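Local coordinates for xylulose kinase (PDB 2ITM), which phosphorylates D-xylulose to D-xylulose 5-phosphate with ATP, as a homodimeric sugar kinase of the FGGY family, at residues Ile385-Val390 against Ser410-Asp415; Arg398-Arg403 against Leu451-Leu456. One frame throughout, in Å; residues are numbered along the deposited sequence.

Interaction 1 (Ile385-Val390 against Ser410-Asp415); sequences IKPQSV and SGQQLD
Val390 and Leu414 pair in parallel where strand 390-393 meets strand 414-417, the two arms of a beta-alpha-beta crossover through helix 400-410 in the actin-like C-terminal domain of this FGGY kinase. Val390 N donates to Gln413 O at 3.0 Å, and Val390 O receives Asp415 N at 3.0 Å; the Leu414 CA-H also contacts that oxygen. The two paired side chains lie on the same face of the sheet, where Leu414 CD2 comes to 4.0 Å from Val390 CB; Leu406 and Ala407 of the helix pack on Leu414, while Tyr259 touches Val390. With CG1 of Val390 anti to the backbone N (chi1 168°), CG2 is left beside that nitrogen and meets Gln412 CG at 3.9 Å, the two side chains crossing at about a right angle. Bent at chi2, Gln412 then passes across the Pro387 ring, and Lys386 slides by it in the opposite direction. Lys386 is itself curled back, so that NZ bonds in plane to a lone pair of Pro387 O at 2.8 Å. Ser389 faces Gln413 and Asp415, its OG 2.9 Å from Asp415 OD2; the extended Gln413 side chain reaches the same hydroxyl, but the modelled separation there is too short to be trusted. Asp415 OD1 is hydrogen-bonded to Ser454 OG on the next strand, at a modelled distance that is very short; an alanine here would probably leave the hydroxyls of Ser454 and Ser389 without the carboxylate beside them. One water bridges the backbones, accepting from Gln413 N at 3.0 Å and donating weakly to Gln388 O.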
loop_
_atom_site.group_PDB
_atom_site.type_symbol
_atom_site.label_atom_id
_atom_site.label_comp_id
_atom_site.label_asym_id
_atom_site.label_seq_id
_atom_site.Cartn_x
_atom_site.Cartn_y
_atom_site.Cartn_z
ATOM N N ILE A 385 11.484 15.242 -31.014
ATOM C CA ILE A 385 10.162 15.143 -31.613
ATOM C C ILE A 385 9.306 16.327 -31.202
ATOM O O ILE A 385 9.250 16.676 -30.037
ATOM C CB ILE A 385 9.471 13.828 -31.192
ATOM C CG1 ILE A 385 10.324 12.621 -31.565
ATOM C CG2 ILE A 385 8.101 13.722 -31.810
ATOM C CD1 ILE A 385 10.057 12.084 -32.923
ATOM N N LYS A 386 8.638 16.945 -32.161
ATOM C CA LYS A 386 7.778 18.079 -31.870
ATOM C C LYS A 386 6.444 18.011 -32.596
ATOM O O LYS A 386 6.308 18.474 -33.719
ATOM C CB LYS A 386 8.499 19.389 -32.181
ATOM C CG LYS A 386 7.697 20.653 -31.911
ATOM C CD LYS A 386 7.119 20.690 -30.518
ATOM C CE LYS A 386 5.604 20.743 -30.556
ATOM N NZ LYS A 386 4.961 19.876 -29.520
ATOM N N PRO A 387 5.459 17.431 -31.933
ATOM C CA PRO A 387 4.159 17.188 -32.548
ATOM C C PRO A 387 3.280 18.435 -32.567
ATOM O O PRO A 387 3.290 19.196 -31.619
ATOM C CB PRO A 387 3.554 16.105 -31.661
ATOM C CG PRO A 387 4.281 16.180 -30.405
ATOM C CD PRO A 387 5.652 16.647 -30.707
ATOM N N GLN A 388 2.543 18.620 -33.634
ATOM C CA GLN A 388 1.475 19.607 -33.656
ATOM C C GLN A 388 0.292 19.129 -32.849
ATOM O O GLN A 388 -0.390 19.899 -32.186
ATOM C CB GLN A 388 1.001 19.844 -35.078
ATOM C CG GLN A 388 2.080 20.051 -36.102
ATOM C CD GLN A 388 1.511 20.158 -37.497
ATOM O OE1 GLN A 388 0.453 20.739 -37.691
ATOM N NE2 GLN A 388 2.200 19.595 -38.461
ATOM N N SER A 389 0.043 17.835 -32.940
ATOM C CA SER A 389 -0.960 17.195 -32.133
ATOM C C SER A 389 -0.519 15.783 -31.813
ATOM O O SER A 389 0.381 15.268 -32.432
ATOM C CB SER A 389 -2.299 17.183 -32.864
ATOM O OG SER A 389 -3.282 17.880 -32.138
ATOM N N VAL A 390 -1.179 15.183 -30.843
ATOM C CA VAL A 390 -1.011 13.788 -30.570
ATOM C C VAL A 390 -2.320 13.054 -30.784
ATOM O O VAL A 390 -3.305 13.345 -30.150
ATOM C CB VAL A 390 -0.486 13.566 -29.153
ATOM C CG1 VAL A 390 -0.585 12.123 -28.766
ATOM C CG2 VAL A 390 0.925 14.043 -29.044
ATOM N N SER A 410 -0.649 17.911 -19.719
ATOM C CA SER A 410 0.473 17.717 -20.613
ATOM C C SER A 410 0.855 18.950 -21.407
ATOM O O SER A 410 1.976 19.062 -21.871
ATOM C CB SER A 410 0.210 16.557 -21.560
ATOM O OG SER A 410 -0.634 16.933 -22.612
ATOM N N GLY A 411 -0.083 19.860 -21.590
ATOM C CA GLY A 411 0.150 21.007 -22.440
ATOM C C GLY A 411 0.063 20.656 -23.906
ATOM O O GLY A 411 0.485 21.403 -24.760
ATOM N N GLN A 412 -0.493 19.486 -24.176
ATOM C CA GLN A 412 -0.505 18.917 -25.505
ATOM C C GLN A 412 -1.913 18.854 -26.047
ATOM O O GLN A 412 -2.829 18.449 -25.358
ATOM C CB GLN A 412 0.076 17.517 -25.452
ATOM C CG GLN A 412 0.803 17.114 -26.678
ATOM C CD GLN A 412 2.115 17.822 -26.826
ATOM O OE1 GLN A 412 2.789 18.093 -25.843
ATOM N NE2 GLN A 412 2.482 18.123 -28.076
ATOM N N GLN A 413 -2.085 19.260 -27.298
ATOM C CA GLN A 413 -3.345 19.048 -27.993
ATOM C C GLN A 413 -3.584 17.574 -28.307
ATOM O O GLN A 413 -2.811 16.942 -29.017
ATOM C CB GLN A 413 -3.398 19.874 -29.271
ATOM C CG GLN A 413 -4.622 19.587 -30.130
ATOM C CD GLN A 413 -4.653 20.386 -31.410
ATOM O OE1 GLN A 413 -4.721 19.826 -32.497
ATOM N NE2 GLN A 413 -4.615 21.690 -31.284
ATOM N N LEU A 414 -4.664 17.022 -27.782
ATOM C CA LEU A 414 -4.952 15.606 -28.001
ATOM C C LEU A 414 -6.147 15.378 -28.915
ATOM O O LEU A 414 -7.281 15.701 -28.572
ATOM C CB LEU A 414 -5.135 14.897 -26.647
ATOM C CG LEU A 414 -4.058 15.154 -25.601
ATOM C CD1 LEU A 414 -4.384 14.496 -24.318
ATOM C CD2 LEU A 414 -2.740 14.747 -26.118
ATOM N N ASP A 415 -5.872 14.811 -30.081
ATOM C CA ASP A 415 -6.884 14.507 -31.092
ATOM C C ASP A 415 -7.480 13.113 -30.873
ATOM O O ASP A 415 -6.825 12.083 -31.150
ATOM C CB ASP A 415 -6.278 14.518 -32.487
ATOM C CG ASP A 415 -5.830 15.893 -32.931
ATOM O OD1 ASP A 415 -6.460 16.885 -32.538
ATOM O OD2 ASP A 415 -4.855 15.982 -33.692
HETATM O O HOH W 1 0.169 19.127 -29.329
#

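Interaction 2 (Arg398-Arg403 against Leu451-Leu456); sequences RSEYWR and LEQSHL
Arg403 NE donates to His455 NE2 at 3.1 Å, tying the first turn of helix 400-410 to strand 451-455, the strand that runs antiparallel beside 414-417 in the mixed sheet of the C-terminal domain. The bond is not in the imidazole plane: NE lies 37° out of it, and the guanidinium and ring planes stand 66° apart. This tilt goes with a second contact, since Arg403 CB sits over one face of the ring, a CH-pi approach of 3.8 Å from CB to the His455 ring centroid. As an acceptor here, His455 NE2 is probably unprotonated. At the guanidinium edge, Arg403 NH2 gives a hydrogen to Gln453 OE1 at 3.2 Å; the oxygen lies in the guanidinium plane, yet the donor is tilted 28° from the plane of the amide carbonyl. Gln453 reaches this far because its chain is fully extended, with CG anti to the backbone N. The remaining terminal nitrogen, NH1, bonds to Ala397 O and more weakly to Arg398 O, while Tyr416 makes a cation-pi contact with the arginine, so the group is held on several sides and its rotation is probably fixed. Ser399 is the N-cap of the helix, receiving a weak bond from Trp402 N. On the strand, Glu452 and Gln453 both face Tyr416 in a classic beta bulge. Glu400 flanks the arginine and crosses Gln453 at about a right angle, with Glu400 CG 3.9 Å from Gln453 OE1; Glu400 O lies 3.8 Å from His455 CE1.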
loop_
_atom_site.group_PDB
_atom_site.type_symbol
_atom_site.label_atom_id
_atom_site.label_comp_id
_atom_site.label_asym_id
_atom_site.label_seq_id
_atom_site.Cartn_x
_atom_site.Cartn_y
_atom_site.Cartn_z
ATOM N N ARG A 398 -11.274 6.721 -23.861
ATOM C CA ARG A 398 -12.681 6.854 -24.142
ATOM C C ARG A 398 -13.337 8.005 -23.375
ATOM O O ARG A 398 -14.195 8.693 -23.918
ATOM C CB ARG A 398 -13.414 5.532 -23.953
ATOM C CG ARG A 398 -13.606 5.124 -22.494
ATOM C CD ARG A 398 -13.532 3.617 -22.238
ATOM N NE ARG A 398 -14.768 3.083 -21.673
ATOM C CZ ARG A 398 -14.852 1.990 -20.926
ATOM N NH1 ARG A 398 -13.764 1.294 -20.631
ATOM N NH2 ARG A 398 -16.035 1.592 -20.470
ATOM N N SER A 399 -12.907 8.239 -22.140
ATOM C CA SER A 399 -13.450 9.314 -21.322
ATOM C C SER A 399 -13.081 10.721 -21.780
ATOM O O SER A 399 -11.916 11.063 -21.906
ATOM C CB SER A 399 -13.085 9.116 -19.858
ATOM O OG SER A 399 -13.637 10.123 -19.048
ATOM N N GLU A 400 -14.102 11.530 -22.036
ATOM C CA GLU A 400 -13.924 12.934 -22.375
ATOM C C GLU A 400 -13.260 13.720 -21.256
ATOM O O GLU A 400 -12.360 14.506 -21.483
ATOM C CB GLU A 400 -15.278 13.551 -22.701
ATOM C CG GLU A 400 -15.264 15.036 -22.980
ATOM C CD GLU A 400 -16.666 15.605 -23.075
ATOM O OE1 GLU A 400 -17.532 15.171 -22.297
ATOM O OE2 GLU A 400 -16.897 16.479 -23.926
ATOM N N TYR A 401 -13.714 13.489 -20.040
ATOM C CA TYR A 401 -13.121 14.123 -18.888
ATOM C C TYR A 401 -11.624 13.876 -18.823
ATOM O O TYR A 401 -10.853 14.794 -18.609
ATOM C CB TYR A 401 -13.785 13.650 -17.606
ATOM C CG TYR A 401 -13.201 14.300 -16.385
ATOM C CD1 TYR A 401 -13.065 15.673 -16.316
ATOM C CD2 TYR A 401 -12.764 13.547 -15.315
ATOM C CE1 TYR A 401 -12.532 16.274 -15.221
ATOM C CE2 TYR A 401 -12.221 14.140 -14.210
ATOM C CZ TYR A 401 -12.105 15.509 -14.169
ATOM O OH TYR A 401 -11.567 16.124 -13.072
ATOM N N TRP A 402 -11.215 12.630 -19.009
ATOM C CA TRP A 402 -9.844 12.279 -18.791
ATOM C C TRP A 402 -8.948 12.765 -19.899
ATOM O O TRP A 402 -7.865 13.240 -19.670
ATOM C CB TRP A 402 -9.671 10.785 -18.588
ATOM C CG TRP A 402 -8.306 10.444 -18.090
ATOM C CD1 TRP A 402 -7.677 10.969 -17.002
ATOM C CD2 TRP A 402 -7.389 9.531 -18.671
ATOM N NE1 TRP A 402 -6.426 10.433 -16.866
ATOM C CE2 TRP A 402 -6.221 9.544 -17.881
ATOM C CE3 TRP A 402 -7.428 8.695 -19.782
ATOM C CZ2 TRP A 402 -5.124 8.757 -18.167
ATOM C CZ3 TRP A 402 -6.342 7.922 -20.056
ATOM C CH2 TRP A 402 -5.201 7.956 -19.254
ATOM N N ARG A 403 -9.451 12.672 -21.118
ATOM C CA ARG A 403 -8.757 13.189 -22.277
ATOM C C ARG A 403 -8.394 14.651 -22.086
ATOM O O ARG A 403 -7.302 15.079 -22.439
ATOM C CB ARG A 403 -9.614 13.024 -23.530
ATOM C CG ARG A 403 -9.694 11.601 -24.086
ATOM C CD ARG A 403 -10.084 11.534 -25.540
ATOM N NE ARG A 403 -11.367 12.183 -25.765
ATOM C CZ ARG A 403 -12.543 11.612 -25.581
ATOM N NH1 ARG A 403 -12.627 10.367 -25.165
ATOM N NH2 ARG A 403 -13.649 12.294 -25.807
ATOM N N LEU A 451 -11.485 12.055 -36.995
ATOM C CA LEU A 451 -11.418 13.003 -35.896
ATOM C C LEU A 451 -12.721 13.133 -35.123
ATOM O O LEU A 451 -13.720 13.597 -35.648
ATOM C CB LEU A 451 -10.966 14.366 -36.398
ATOM C CG LEU A 451 -9.859 15.032 -35.588
ATOM C CD1 LEU A 451 -9.818 16.528 -35.807
ATOM C CD2 LEU A 451 -9.993 14.726 -34.131
ATOM N N GLU A 452 -12.696 12.730 -33.865
ATOM C CA GLU A 452 -13.883 12.714 -33.043
ATOM C C GLU A 452 -13.995 13.966 -32.182
ATOM O O GLU A 452 -15.061 14.543 -32.059
ATOM C CB GLU A 452 -13.880 11.473 -32.165
ATOM C CG GLU A 452 -15.225 11.132 -31.566
ATOM C CD GLU A 452 -16.303 10.956 -32.611
ATOM O OE1 GLU A 452 -16.211 10.000 -33.396
ATOM O OE2 GLU A 452 -17.240 11.774 -32.645
ATOM N N GLN A 453 -12.878 14.377 -31.594
ATOM C CA GLN A 453 -12.825 15.563 -30.748
ATOM C C GLN A 453 -11.384 15.971 -30.493
ATOM O O GLN A 453 -10.533 15.135 -30.229
ATOM C CB GLN A 453 -13.534 15.323 -29.411
ATOM C CG GLN A 453 -13.511 16.532 -28.461
ATOM C CD GLN A 453 -14.200 16.293 -27.141
ATOM O OE1 GLN A 453 -14.498 15.165 -26.787
ATOM N NE2 GLN A 453 -14.451 17.359 -26.411
ATOM N N SER A 454 -11.122 17.265 -30.574
ATOM C CA SER A 454 -9.796 17.795 -30.341
ATOM C C SER A 454 -9.721 18.571 -29.013
ATOM O O SER A 454 -10.469 19.507 -28.791
ATOM C CB SER A 454 -9.384 18.700 -31.487
ATOM O OG SER A 454 -8.547 18.025 -32.395
ATOM N N HIS A 455 -8.799 18.168 -28.153
ATOM C CA HIS A 455 -8.688 18.734 -26.823
ATOM C C HIS A 455 -7.529 19.694 -26.713
ATOM O O HIS A 455 -6.386 19.297 -26.804
ATOM C CB HIS A 455 -8.538 17.639 -25.796
ATOM C CG HIS A 455 -9.736 16.761 -25.675
ATOM N ND1 HIS A 455 -10.704 16.955 -24.719
ATOM C CD2 HIS A 455 -10.118 15.677 -26.382
ATOM C CE1 HIS A 455 -11.635 16.034 -24.846
ATOM N NE2 HIS A 455 -11.304 15.246 -25.848
ATOM N N LEU A 456 -7.836 20.967 -26.512
ATOM C CA LEU A 456 -6.802 21.935 -26.223
ATOM C C LEU A 456 -6.596 22.133 -24.741
ATOM O O LEU A 456 -7.535 22.160 -23.975
ATOM C CB LEU A 456 -7.063 23.259 -26.922
ATOM C CG LEU A 456 -6.440 23.392 -28.300
ATOM C CD1 LEU A 456 -7.366 24.147 -29.193
ATOM C CD2 LEU A 456 -5.096 24.067 -28.245
#

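How the interactions relate
Interactions 1 and 2 are successive steps toward one edge of the same mixed sheet, their centres 13 Å apart. Interaction 1 joins strand 390-393 to 414-417; the chain between them supplies helix 400-410, whose first turn interaction 2 fastens to the outermost strand, 451-455. Strand 414-417 is therefore common ground: Leu414 O probably accepts a hydrogen bond from His455 N at 2.9 Å, while Leu414 CD1 packs 3.5 Å from Arg403 O under the helix. Gln413 CG also lies 3.8 Å from His455 O. Both contacts are away from the xylulose pocket around Asp233 and His78, and belong to the framework of the C-terminal domain.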